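Local atomic coordinates of predicted metal-dependent hydrolase of the TIM-barrel fold (Lactobacillus casei, PDB entry 2QPX), a protein that binds two zinc ions in a TIM-barrel framework and is probably a metal-dependent hydrolase, although its substrate is not known. Residues Q149-S152 against N153-Q157; L130-H133 against A134-F137; D3-S6 against E7-D10; A330-F333 against K334-L337; D114-A117 against E118-I122. All blocks are in the same frame, centred on the assembly; numbering follows the deposited sequence.

The five contacts are short helical segments of about two turns, or helix ends, and they fall into two touching pairs with contact 5 between. Contacts 1 and 2 lie on successive helices that pack together, D154 CB meeting F137 CE2 at 3.5 Å. Contacts 3 and 4 meet on the opposite side of the chain's centre, where K334 NZ of contact 4 reaches V9 O of contact 3 at 2.9 Å; the centres of contacts 1 and 3 are about 46 Å apart. Contact 5 approaches contact 4 to about 10 Å between nearest atoms. Contact 2 comes near the zinc site, the side chain of E131 being about 10 Å from a zinc ion, whereas contacts 1 and 3 lie away from it.

Contact 1 of 5, residues Q149-S152 against N153-Q157; sequences QAFS and NDVKQ
Q149 and N153 lie alongside one another, one turn apart, near the C-terminal end of the alpha-helix 144-156, and the next three pairs repeat the spacing. The backbone gives four i to i+4 hydrogen bonds, from N153 N to Q149 O (3.0 Å) through to K156 N to S152 O (3.0 Å).

The apolar contact is on the inner face. V155 CG2 sits over one face of the F151 ring in a CH-pi contact, 3.9 Å from the centroid and 23° off the ring normal. In F151, CG lies anti to the backbone N (chi1 168°), which sends the ring outward beside V155; W147, M210 and V214 also meet it.

Polar groups gather on another face. The side chains of Q149 and N153 run side by side with amide planes only 16° apart, Q149 CG touching N153 ND2 at 3.9 Å. Beyond them a water donates to both S152 OG and N153 OD1 while accepting from K156 NZ; S152 OG also bonds to W148 O, and K156 makes a cation-pi contact with F217. With an alanine here in place of N153, the water would probably lose one of its two acceptors and K156 would be tied less firmly to this turn. The extended K156 chain first passes over the carbonyl of S152, its CG 3.2 Å from S152 O.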
loop_
_atom_site.group_PDB
_atom_site.type_symbol
_atom_site.label_atom_id
_atom_site.label_comp_id
_atom_site.label_asym_id
_atom_site.label_seq_id
_atom_site.Cartn_x
_atom_site.Cartn_y
_atom_site.Cartn_z
ATOM N N GLN A 149 38.645 -15.397 2.109
ATOM C CA GLN A 149 39.810 -14.573 2.452
ATOM C C GLN A 149 40.081 -13.512 1.379
ATOM O O GLN A 149 40.285 -12.335 1.691
ATOM C CB GLN A 149 41.056 -15.443 2.697
ATOM C CG GLN A 149 42.287 -14.621 2.997
ATOM C CD GLN A 149 43.493 -15.495 3.257
ATOM O OE1 GLN A 149 44.310 -15.719 2.366
ATOM N NE2 GLN A 149 43.584 -16.026 4.461
ATOM N N ALA A 150 40.053 -13.937 0.120
ATOM C CA ALA A 150 40.361 -13.035 -0.983
ATOM C C ALA A 150 39.284 -11.939 -1.115
ATOM O O ALA A 150 39.592 -10.753 -1.279
ATOM C CB ALA A 150 40.500 -13.800 -2.285
ATOM N N PHE A 151 38.033 -12.364 -1.047
ATOM C CA PHE A 151 36.910 -11.446 -1.225
ATOM C C PHE A 151 36.844 -10.474 -0.057
ATOM O O PHE A 151 36.715 -9.264 -0.268
ATOM C CB PHE A 151 35.605 -12.228 -1.398
ATOM C CG PHE A 151 34.359 -11.380 -1.302
ATOM C CD1 PHE A 151 34.068 -10.445 -2.282
ATOM C CD2 PHE A 151 33.543 -11.434 -0.194
ATOM C CE1 PHE A 151 32.921 -9.630 -2.158
ATOM C CE2 PHE A 151 32.401 -10.623 -0.081
ATOM C CZ PHE A 151 32.091 -9.746 -1.076
ATOM N N SER A 152 36.912 -10.990 1.174
ATOM C CA SER A 152 36.843 -10.110 2.327
ATOM C C SER A 152 38.008 -9.115 2.334
ATOM O O SER A 152 37.855 -7.960 2.738
ATOM C CB SER A 152 36.754 -10.932 3.655
ATOM O OG SER A 152 37.910 -11.684 3.876
ATOM N N ASN A 153 39.205 -9.552 1.959
ATOM C CA ASN A 153 40.325 -8.591 1.855
ATOM C C ASN A 153 40.009 -7.463 0.846
ATOM O O ASN A 153 40.294 -6.303 1.108
ATOM C CB ASN A 153 41.625 -9.279 1.451
ATOM C CG ASN A 153 42.271 -10.045 2.599
ATOM O OD1 ASN A 153 41.940 -9.844 3.771
ATOM N ND2 ASN A 153 43.231 -10.913 2.251
ATOM N N ASP A 154 39.400 -7.816 -0.292
ATOM C CA ASP A 154 39.010 -6.822 -1.292
ATOM C C ASP A 154 37.996 -5.802 -0.753
ATOM O O ASP A 154 38.124 -4.607 -0.974
ATOM C CB ASP A 154 38.531 -7.507 -2.560
ATOM C CG ASP A 154 38.667 -6.629 -3.782
ATOM O OD1 ASP A 154 39.816 -6.368 -4.179
ATOM O OD2 ASP A 154 37.643 -6.181 -4.352
ATOM N N VAL A 155 37.051 -6.287 0.024
ATOM C CA VAL A 155 36.042 -5.435 0.654
ATOM C C VAL A 155 36.725 -4.472 1.639
ATOM O O VAL A 155 36.403 -3.278 1.676
ATOM C CB VAL A 155 34.925 -6.274 1.343
ATOM C CG1 VAL A 155 34.034 -5.414 2.240
ATOM C CG2 VAL A 155 34.118 -7.022 0.278
ATOM N N LYS A 156 37.637 -5.013 2.452
ATOM C CA LYS A 156 38.371 -4.225 3.413
ATOM C C LYS A 156 39.223 -3.133 2.757
ATOM O O LYS A 156 39.505 -2.117 3.385
ATOM C CB LYS A 156 39.245 -5.143 4.289
ATOM C CG LYS A 156 38.464 -6.000 5.244
ATOM C CD LYS A 156 39.384 -7.028 5.881
ATOM C CE LYS A 156 38.672 -7.947 6.837
ATOM N NZ LYS A 156 39.573 -8.933 7.468
ATOM N N GLN A 157 39.660 -3.366 1.530
ATOM C CA GLN A 157 40.516 -2.450 0.775
ATOM C C GLN A 157 39.739 -1.453 -0.107
ATOM O O GLN A 157 40.363 -0.661 -0.862
ATOM C CB GLN A 157 41.457 -3.245 -0.125
ATOM C CG GLN A 157 42.500 -4.082 0.632
ATOM C CD GLN A 157 43.108 -5.229 -0.212
ATOM O OE1 GLN A 157 42.858 -5.373 -1.428
ATOM N NE2 GLN A 157 43.899 -6.084 0.464
HETATM O O HOH W 1 40.005 -10.783 5.347
#

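Contact 2 of 5, residues L130-H133 against A134-F137; sequences LETH and AEDF
L130 and A134 are joined by the first of four successive i to i+4 backbone bonds, A134 N to L130 O at 2.9 Å, and the last, F137 N to H133 O at 3.0 Å, completes two regular alpha-helical turns.

Several side chains of the second turn fold back over carbonyls of the first. E135 CG rests 3.2 Å from E131 O, and the extended chain then brings E135 OE1 past the T132 methyl, CG2, at 3.8 Å. A water ties the same two residues together, donating to E135 OE1 (2.8 Å) and, at longer range, to T132 O. The other carboxylate oxygen, OE2, is held by a salt bridge to R173 and by L201 N, so both ends of the group are fixed. F137 leans back as well: with CG beside its own backbone N (chi1 -79°), its ring presents CD2 to H133 O, 3.2 Å away and near the ring plane. H133 itself bonds through ND1 to R129 O and stacks on Y128.

E131 points to the metal-site side, its carboxylate accepting from S168 OG and I169 N just after the carboxylated lysine K167, a ligand of both zinc ions. The helix follows strand 124-127; L130 packs against helix 204-221, and F137 and H133 pack against helix 144-156.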
loop_
_atom_site.group_PDB
_atom_site.type_symbol
_atom_site.label_atom_id
_atom_site.label_comp_id
_atom_site.label_asym_id
_atom_site.label_seq_id
_atom_site.Cartn_x
_atom_site.Cartn_y
_atom_site.Cartn_z
ATOM N N LEU A 130 28.838 -5.550 -3.989
ATOM C CA LEU A 130 29.321 -6.745 -3.302
ATOM C C LEU A 130 29.211 -8.030 -4.133
ATOM O O LEU A 130 30.150 -8.783 -4.232
ATOM C CB LEU A 130 28.569 -6.897 -1.981
ATOM C CG LEU A 130 28.920 -5.820 -0.919
ATOM C CD1 LEU A 130 27.851 -5.871 0.212
ATOM C CD2 LEU A 130 30.337 -5.992 -0.332
ATOM N N GLU A 131 28.024 -8.293 -4.663
ATOM C CA GLU A 131 27.768 -9.593 -5.284
ATOM C C GLU A 131 28.620 -9.827 -6.534
ATOM O O GLU A 131 29.048 -10.950 -6.801
ATOM C CB GLU A 131 26.281 -9.851 -5.554
ATOM C CG GLU A 131 25.428 -9.995 -4.306
ATOM C CD GLU A 131 25.045 -8.695 -3.586
ATOM O OE1 GLU A 131 25.360 -7.572 -4.096
ATOM O OE2 GLU A 131 24.398 -8.855 -2.514
ATOM N N THR A 132 28.837 -8.785 -7.348
ATOM C CA THR A 132 29.643 -8.934 -8.564
ATOM C C THR A 132 31.119 -9.154 -8.220
ATOM O O THR A 132 31.797 -9.958 -8.844
ATOM C CB THR A 132 29.390 -7.747 -9.516
ATOM O OG1 THR A 132 29.447 -6.568 -8.766
ATOM C CG2 THR A 132 28.004 -7.827 -10.141
ATOM N N HIS A 133 31.631 -8.489 -7.179
ATOM C CA HIS A 133 32.983 -8.754 -6.713
ATOM C C HIS A 133 33.057 -10.187 -6.172
ATOM O O HIS A 133 34.006 -10.928 -6.483
ATOM C CB HIS A 133 33.444 -7.728 -5.676
ATOM C CG HIS A 133 33.859 -6.427 -6.268
ATOM N ND1 HIS A 133 32.988 -5.377 -6.463
ATOM C CD2 HIS A 133 35.061 -6.009 -6.729
ATOM C CE1 HIS A 133 33.652 -4.364 -7.008
ATOM N NE2 HIS A 133 34.912 -4.732 -7.201
ATOM N N ALA A 134 32.024 -10.610 -5.444
ATOM C CA ALA A 134 31.977 -11.985 -4.917
ATOM C C ALA A 134 32.068 -13.009 -6.078
ATOM O O ALA A 134 32.801 -14.008 -6.007
ATOM C CB ALA A 134 30.712 -12.204 -4.075
ATOM N N GLU A 135 31.314 -12.760 -7.142
ATOM C CA GLU A 135 31.328 -13.608 -8.344
ATOM C C GLU A 135 32.694 -13.664 -8.993
ATOM O O GLU A 135 33.174 -14.749 -9.399
ATOM C CB GLU A 135 30.310 -13.102 -9.368
ATOM C CG GLU A 135 28.855 -13.283 -8.933
ATOM C CD GLU A 135 27.841 -12.419 -9.664
ATOM O OE1 GLU A 135 28.223 -11.559 -10.486
ATOM O OE2 GLU A 135 26.632 -12.593 -9.377
ATOM N N ASP A 136 33.330 -12.519 -9.134
ATOM C CA ASP A 136 34.617 -12.513 -9.808
ATOM C C ASP A 136 35.684 -13.241 -8.997
ATOM O O ASP A 136 36.533 -13.936 -9.555
ATOM C CB ASP A 136 35.002 -11.087 -10.145
ATOM C CG ASP A 136 34.216 -10.555 -11.336
ATOM O OD1 ASP A 136 33.875 -11.343 -12.245
ATOM O OD2 ASP A 136 33.974 -9.364 -11.376
ATOM N N PHE A 137 35.632 -13.103 -7.670
ATOM C CA PHE A 137 36.545 -13.868 -6.810
ATOM C C PHE A 137 36.248 -15.364 -6.823
ATOM O O PHE A 137 37.171 -16.177 -6.725
ATOM C CB PHE A 137 36.603 -13.292 -5.397
ATOM C CG PHE A 137 37.472 -12.063 -5.280
ATOM C CD1 PHE A 137 38.848 -12.167 -5.289
ATOM C CD2 PHE A 137 36.916 -10.802 -5.235
ATOM C CE1 PHE A 137 39.649 -11.050 -5.197
ATOM C CE2 PHE A 137 37.723 -9.697 -5.143
ATOM C CZ PHE A 137 39.081 -9.808 -5.149
HETATM O O HOH W 2 30.401 -10.446 -11.775
#

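Contact 3 of 5, residues D3-S6 against E7-D10; sequences DDLS and EFVD. With EDO (1,2-ethanediol), chain M.
The start of helix 6-11 brings L5 against F8 and V9, with a capping bond just ahead of it: D4 OD1 accepts from S6 N at 3.1 Å. That N-H meets the oxygen from above the carboxylate plane, 51° out of it. Two waters continue the cap, each taking a proton from a first-turn amide and giving one to D4 O: one is on F8 N (3.0 Å), the other on E7 N (3.0 Å).

Inside the turn, regular helix bonding begins with V9 N to L5 O at 2.9 Å, and D10 N to S6 O follows. L5 and F8 point the same way, with L5 CD2 4.2 Å from F8 CB, while V9 CG2 lies beside L5 CB. These apolar groups make up one flank of the turn.

The polar flank holds an ethanediol molecule, probably from the crystallisation liquor. Its O1 comes to 2.8 Å from D10 OD1 and also lies near S6 O and S6 OG, with the sharing of protons unsettled; S6 has two conformers, so its hydroxyl contacts are less certain.

Short as it is, the helix packs on two long ones: L5 and F8 reach L349 and I356 of helix 349-367, L5 and V9 touch F341 and V338 of helix 323-342, and V9 O takes a bond from K334.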
loop_
_atom_site.group_PDB
_atom_site.type_symbol
_atom_site.label_atom_id
_atom_site.label_comp_id
_atom_site.label_asym_id
_atom_site.label_seq_id
_atom_site.Cartn_x
_atom_site.Cartn_y
_atom_site.Cartn_z
ATOM N N ASP A 3 4.468 29.065 0.520
ATOM C CA ASP A 3 5.645 29.646 -0.064
ATOM C C ASP A 3 5.654 29.342 -1.540
ATOM O O ASP A 3 4.766 28.641 -2.031
ATOM C CB ASP A 3 6.861 29.105 0.651
ATOM C CG ASP A 3 6.966 29.631 2.085
ATOM O OD1 ASP A 3 7.284 30.822 2.252
ATOM O OD2 ASP A 3 6.755 28.869 3.054
ATOM N N ASP A 4 6.609 29.922 -2.256
ATOM C CA ASP A 4 6.850 29.540 -3.639
ATOM C C ASP A 4 8.310 29.251 -3.820
ATOM O O ASP A 4 9.145 30.126 -4.047
ATOM C CB ASP A 4 6.416 30.518 -4.717
ATOM C CG ASP A 4 6.565 29.878 -6.134
ATOM O OD1 ASP A 4 6.901 28.639 -6.260
ATOM O OD2 ASP A 4 6.336 30.570 -7.107
ATOM N N LEU A 5 8.599 27.968 -3.750
ATOM C CA LEU A 5 9.959 27.494 -3.749
ATOM C C LEU A 5 10.531 27.165 -5.120
ATOM O O LEU A 5 11.665 26.696 -5.202
ATOM C CB LEU A 5 9.995 26.241 -2.848
ATOM C CG LEU A 5 9.990 26.683 -1.380
ATOM C CD1 LEU A 5 9.413 25.631 -0.481
ATOM C CD2 LEU A 5 11.395 27.086 -0.952
ATOM N N SER A 6 9.774 27.389 -6.193
ATOM C CA SER A 6 10.210 26.999 -7.542
ATOM C C SER A 6 11.596 27.550 -7.882
ATOM O O SER A 6 12.473 26.827 -8.328
ATOM C CB SER A 6 9.182 27.436 -8.600
ATOM O OG SER A 6 9.379 26.755 -9.829
ATOM N N GLU A 7 11.794 28.851 -7.696
ATOM C CA GLU A 7 13.071 29.447 -8.087
ATOM C C GLU A 7 14.240 28.922 -7.233
ATOM O O GLU A 7 15.317 28.623 -7.736
ATOM C CB GLU A 7 12.898 30.974 -8.045
ATOM C CG GLU A 7 14.124 31.806 -8.152
ATOM C CD GLU A 7 13.745 33.289 -8.080
ATOM O OE1 GLU A 7 12.952 33.725 -8.949
ATOM O OE2 GLU A 7 14.198 33.986 -7.136
ATOM N N PHE A 8 13.989 28.745 -5.938
ATOM C CA PHE A 8 14.965 28.155 -5.041
ATOM C C PHE A 8 15.362 26.736 -5.478
ATOM O O PHE A 8 16.538 26.412 -5.580
ATOM C CB PHE A 8 14.436 28.090 -3.604
ATOM C CG PHE A 8 15.408 27.442 -2.658
ATOM C CD1 PHE A 8 16.516 28.130 -2.214
ATOM C CD2 PHE A 8 15.257 26.123 -2.239
ATOM C CE1 PHE A 8 17.448 27.565 -1.381
ATOM C CE2 PHE A 8 16.210 25.555 -1.384
ATOM C CZ PHE A 8 17.296 26.243 -0.973
ATOM N N VAL A 9 14.353 25.905 -5.734
ATOM C CA VAL A 9 14.607 24.509 -6.114
ATOM C C VAL A 9 15.306 24.430 -7.484
ATOM O O VAL A 9 16.164 23.582 -7.698
ATOM C CB VAL A 9 13.326 23.681 -6.044
ATOM C CG1 VAL A 9 13.542 22.291 -6.671
ATOM C CG2 VAL A 9 12.874 23.570 -4.598
ATOM N N ASP A 10 15.004 25.366 -8.388
ATOM C CA ASP A 10 15.715 25.402 -9.655
ATOM C C ASP A 10 17.239 25.462 -9.478
ATOM O O ASP A 10 17.987 24.836 -10.230
ATOM C CB ASP A 10 15.289 26.626 -10.498
ATOM C CG ASP A 10 13.976 26.444 -11.185
ATOM O OD1 ASP A 10 13.492 25.296 -11.337
ATOM O OD2 ASP A 10 13.414 27.478 -11.608
HETATM C C1 EDO M . 12.060 23.419 -9.612
HETATM O O1 EDO M . 11.207 24.529 -9.881
HETATM C C2 EDO M . 11.550 22.327 -10.516
HETATM O O2 EDO M . 10.149 22.184 -10.292
HETATM O O HOH W 3 11.809 30.229 -4.500
HETATM O O HOH W 4 9.509 30.733 -7.147
HETATM O O HOH W 5 11.017 28.336 -11.510
#

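Contact 4 of 5, residues A330-F333 against K334-L337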
loop_
_atom_site.group_PDB
_atom_site.type_symbol
_atom_site.label_atom_id
_atom_site.label_comp_id
_atom_site.label_asym_id
_atom_site.label_seq_id
_atom_site.Cartn_x
_atom_site.Cartn_y
_atom_site.Cartn_z
ATOM N N ALA A 330 15.672 14.060 -12.156
ATOM C CA ALA A 330 15.861 15.387 -11.543
ATOM C C ALA A 330 14.621 16.287 -11.664
ATOM O O ALA A 330 14.190 16.938 -10.688
ATOM C CB ALA A 330 17.116 16.064 -12.145
ATOM N N ARG A 331 14.046 16.315 -12.843
ATOM C CA ARG A 331 12.884 17.166 -13.073
ATOM C C ARG A 331 11.706 16.727 -12.218
ATOM O O ARG A 331 11.068 17.572 -11.563
ATOM C CB ARG A 331 12.470 17.197 -14.538
ATOM C CG ARG A 331 11.292 18.152 -14.729
ATOM C CD ARG A 331 11.106 18.524 -16.172
ATOM N NE ARG A 331 12.131 19.459 -16.609
ATOM C CZ ARG A 331 12.380 19.759 -17.881
ATOM N NH1 ARG A 331 11.680 19.197 -18.854
ATOM N NH2 ARG A 331 13.333 20.625 -18.170
ATOM N N GLN A 332 11.434 15.425 -12.189
ATOM C CA GLN A 332 10.260 14.959 -11.445
ATOM C C GLN A 332 10.473 15.099 -9.943
ATOM O O GLN A 332 9.540 15.414 -9.194
ATOM C CB GLN A 332 9.898 13.512 -11.789
ATOM C CG GLN A 332 9.562 13.304 -13.261
ATOM C CD GLN A 332 8.527 14.256 -13.812
ATOM O OE1 GLN A 332 8.888 15.276 -14.387
ATOM N NE2 GLN A 332 7.231 13.980 -13.556
ATOM N N PHE A 333 11.679 14.833 -9.469
ATOM C CA PHE A 333 11.984 14.979 -8.056
ATOM C C PHE A 333 11.928 16.454 -7.613
ATOM O O PHE A 333 11.339 16.778 -6.586
ATOM C CB PHE A 333 13.335 14.348 -7.746
ATOM C CG PHE A 333 13.596 14.141 -6.271
ATOM C CD1 PHE A 333 13.079 13.024 -5.607
ATOM C CD2 PHE A 333 14.338 15.031 -5.553
ATOM C CE1 PHE A 333 13.322 12.813 -4.279
ATOM C CE2 PHE A 333 14.595 14.826 -4.194
ATOM C CZ PHE A 333 14.106 13.722 -3.567
ATOM N N LYS A 334 12.528 17.345 -8.393
ATOM C CA LYS A 334 12.495 18.762 -8.049
ATOM C C LYS A 334 11.051 19.280 -8.056
ATOM O O LYS A 334 10.652 20.036 -7.151
ATOM C CB LYS A 334 13.410 19.572 -8.954
ATOM C CG LYS A 334 14.868 19.467 -8.549
ATOM C CD LYS A 334 15.769 20.432 -9.320
ATOM C CE LYS A 334 17.099 20.581 -8.596
ATOM N NZ LYS A 334 17.963 21.727 -9.095
ATOM N N GLN A 335 10.227 18.850 -9.019
ATOM C CA GLN A 335 8.795 19.200 -9.018
ATOM C C GLN A 335 8.095 18.697 -7.754
ATOM O O GLN A 335 7.261 19.414 -7.142
ATOM C CB GLN A 335 8.110 18.661 -10.266
ATOM C CG GLN A 335 6.632 18.939 -10.311
ATOM C CD GLN A 335 5.982 18.415 -11.572
ATOM O OE1 GLN A 335 5.520 19.191 -12.451
ATOM N NE2 GLN A 335 5.937 17.112 -11.683
ATOM N N ALA A 336 8.423 17.472 -7.337
ATOM C CA ALA A 336 7.830 16.909 -6.117
ATOM C C ALA A 336 8.179 17.751 -4.906
ATOM O O ALA A 336 7.342 17.932 -4.003
ATOM C CB ALA A 336 8.270 15.454 -5.926
ATOM N N LEU A 337 9.422 18.203 -4.826
ATOM C CA LEU A 337 9.850 18.997 -3.693
ATOM C C LEU A 337 9.076 20.313 -3.622
ATOM O O LEU A 337 8.623 20.711 -2.542
ATOM C CB LEU A 337 11.322 19.290 -3.766
ATOM C CG LEU A 337 12.297 18.119 -3.664
ATOM C CD1 LEU A 337 13.731 18.630 -3.938
ATOM C CD2 LEU A 337 12.203 17.436 -2.314
HETATM O O HOH W 6 6.693 15.288 -9.755
HETATM O O HOH W 7 4.822 15.830 -13.778
#
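F333 and L337 form the apolar contact of this turn, deep in the long helix 323-342. Their side chains run across each other, the closest atoms being F333 CE2 and L337 CD1 at 3.9 Å, with the second methyl, CD2, almost as near to the same ring carbon. F333 swings its ring anti to the backbone N (chi1 -166°), outward and slightly forward, to where the L337 methyls lie; the F315 ring also meets it, the two planes at about 60°. With an alanine at F333 the ring is gone, and both L337 methyls and F315 would probably be left facing a gap inside the protein.

Backbone bonding is that of an unbroken alpha-helix, four i to i+4 bonds from K334 N to A330 O (2.9 Å) to L337 N to F333 O (3.0 Å).

Polar side chains divide by flank. Q332 and Q335 point the same way with their amide planes 69° apart; one water accepts from both NE2 atoms, 3.0 Å from Q332 NE2, and another runs from Q335 NE2 to Q332 O. Q335 has a second conformer, so its share is provisional, whereas Q332 NE2 also donates to P294 O. K334 begins by lying over A330 O, its CB 3.2 Å away, and ends buried, with NZ giving bonds to the carbonyls of V12 and F93 among others.

Around the helix, F333 and L337 pack on I359 and C360 of helix 349-367, A330 and K334 on L14 of strand 14-19, and Q332 on F346 of the second subunit.

Contact 5 of 5, residues D114-A117 against E118-I122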
loop_
_atom_site.group_PDB
_atom_site.type_symbol
_atom_site.label_atom_id
_atom_site.label_comp_id
_atom_site.label_asym_id
_atom_site.label_seq_id
_atom_site.Cartn_x
_atom_site.Cartn_y
_atom_site.Cartn_z
ATOM N N ASP A 114 36.893 8.657 -15.310
ATOM C CA ASP A 114 37.456 9.923 -15.727
ATOM C C ASP A 114 36.812 10.374 -17.046
ATOM O O ASP A 114 36.500 11.552 -17.206
ATOM C CB ASP A 114 38.985 9.815 -15.888
ATOM C CG ASP A 114 39.683 9.619 -14.580
ATOM O OD1 ASP A 114 39.458 10.395 -13.633
ATOM O OD2 ASP A 114 40.452 8.658 -14.505
ATOM N N GLN A 115 36.626 9.464 -17.984
ATOM C CA GLN A 115 35.920 9.782 -19.225
ATOM C C GLN A 115 34.481 10.195 -18.963
ATOM O O GLN A 115 33.963 11.101 -19.606
ATOM C CB GLN A 115 35.912 8.634 -20.214
ATOM C CG GLN A 115 37.265 8.261 -20.778
ATOM C CD GLN A 115 37.166 7.054 -21.701
ATOM O OE1 GLN A 115 36.062 6.655 -22.184
ATOM N NE2 GLN A 115 38.327 6.453 -21.965
ATOM N N THR A 116 33.820 9.501 -18.032
ATOM C CA THR A 116 32.459 9.885 -17.669
ATOM C C THR A 116 32.453 11.302 -17.089
ATOM O O THR A 116 31.605 12.116 -17.449
ATOM C CB THR A 116 31.843 8.907 -16.669
ATOM O OG1 THR A 116 31.916 7.568 -17.197
ATOM C CG2 THR A 116 30.365 9.256 -16.390
ATOM N N ALA A 117 33.383 11.592 -16.175
ATOM C CA ALA A 117 33.454 12.922 -15.566
ATOM C C ALA A 117 33.666 14.018 -16.645
ATOM O O ALA A 117 33.045 15.098 -16.586
ATOM C CB ALA A 117 34.537 12.984 -14.480
ATOM N N GLU A 118 34.493 13.736 -17.647
ATOM C CA GLU A 118 34.718 14.697 -18.756
ATOM C C GLU A 118 33.432 14.898 -19.567
ATOM O O GLU A 118 33.087 16.036 -19.979
ATOM C CB GLU A 118 35.862 14.262 -19.706
ATOM C CG GLU A 118 35.860 15.102 -21.021
ATOM C CD GLU A 118 37.071 14.946 -21.944
ATOM O OE1 GLU A 118 38.096 14.370 -21.468
ATOM O OE2 GLU A 118 36.973 15.433 -23.110
ATOM N N LEU A 119 32.734 13.810 -19.819
ATOM C CA LEU A 119 31.514 13.815 -20.595
ATOM C C LEU A 119 30.413 14.659 -19.943
ATOM O O LEU A 119 29.723 15.433 -20.624
ATOM C CB LEU A 119 31.051 12.362 -20.778
ATOM C CG LEU A 119 29.839 12.208 -21.637
ATOM C CD1 LEU A 119 30.187 12.522 -23.176
ATOM C CD2 LEU A 119 29.265 10.808 -21.429
ATOM N N VAL A 120 30.230 14.507 -18.629
ATOM C CA VAL A 120 29.104 15.106 -17.925
ATOM C C VAL A 120 29.467 16.438 -17.262
ATOM O O VAL A 120 28.585 17.206 -16.907
ATOM C CB VAL A 120 28.460 14.085 -16.933
ATOM C CG1 VAL A 120 27.984 12.825 -17.688
ATOM C CG2 VAL A 120 29.388 13.720 -15.774
ATOM N N GLY A 121 30.765 16.666 -17.050
ATOM C CA GLY A 121 31.273 17.924 -16.513
ATOM C C GLY A 121 31.339 18.073 -15.001
ATOM O O GLY A 121 31.507 19.202 -14.487
ATOM N N ILE A 122 31.223 16.946 -14.290
ATOM C CA ILE A 122 31.193 16.932 -12.838
ATOM C C ILE A 122 31.924 15.686 -12.363
ATOM O O ILE A 122 32.085 14.737 -13.116
ATOM C CB ILE A 122 29.731 16.985 -12.289
ATOM C CG1 ILE A 122 28.863 15.867 -12.874
ATOM C CG2 ILE A 122 29.083 18.390 -12.551
ATOM C CD1 ILE A 122 27.465 15.740 -12.259
#
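A117 stands in the middle of this helix end, its carbonyl and its methyl both meeting residues that follow. A117 O accepts from G121 N at 2.8 Å, and from I122 N only weakly, at 3.5 Å. The chain leaves the helix at G121, whose positive phi of 87° turns it back so that the next carbonyl folds over the alanine. I122 O then lies 3.3 Å from A117 CB and at the same distance from A117 CA in a CH...O contact. No conventional partner reaches this buried oxygen anywhere in the model, so these carbon atoms are its close company.

This turn closes the helix of a beta-alpha-beta unit, strand 95-101, helix 113-120 and strand 124-127, in a parallel sheet. A117 and T116 touch V124 on the returning strand, and I122 lays its side chain on F95 and L98 of the first strand.

T116 takes the inner flank. Its carbonyl accepts from V120 N at 3.0 Å, and V120 CG2 lies 3.2 Å from the same oxygen. That methyl sits between the valine's backbone N and carbonyl carbon, which puts it over the T116 carbonyl, while OG1 of T116 bonds back to D112 O.

E118 faces outward, modelled in two conformers, of which one is described. Its N-H bonds to D114 O at 3.0 Å, its CB lies 3.7 Å from Q115 O, and the chain beyond runs extended away from the turn.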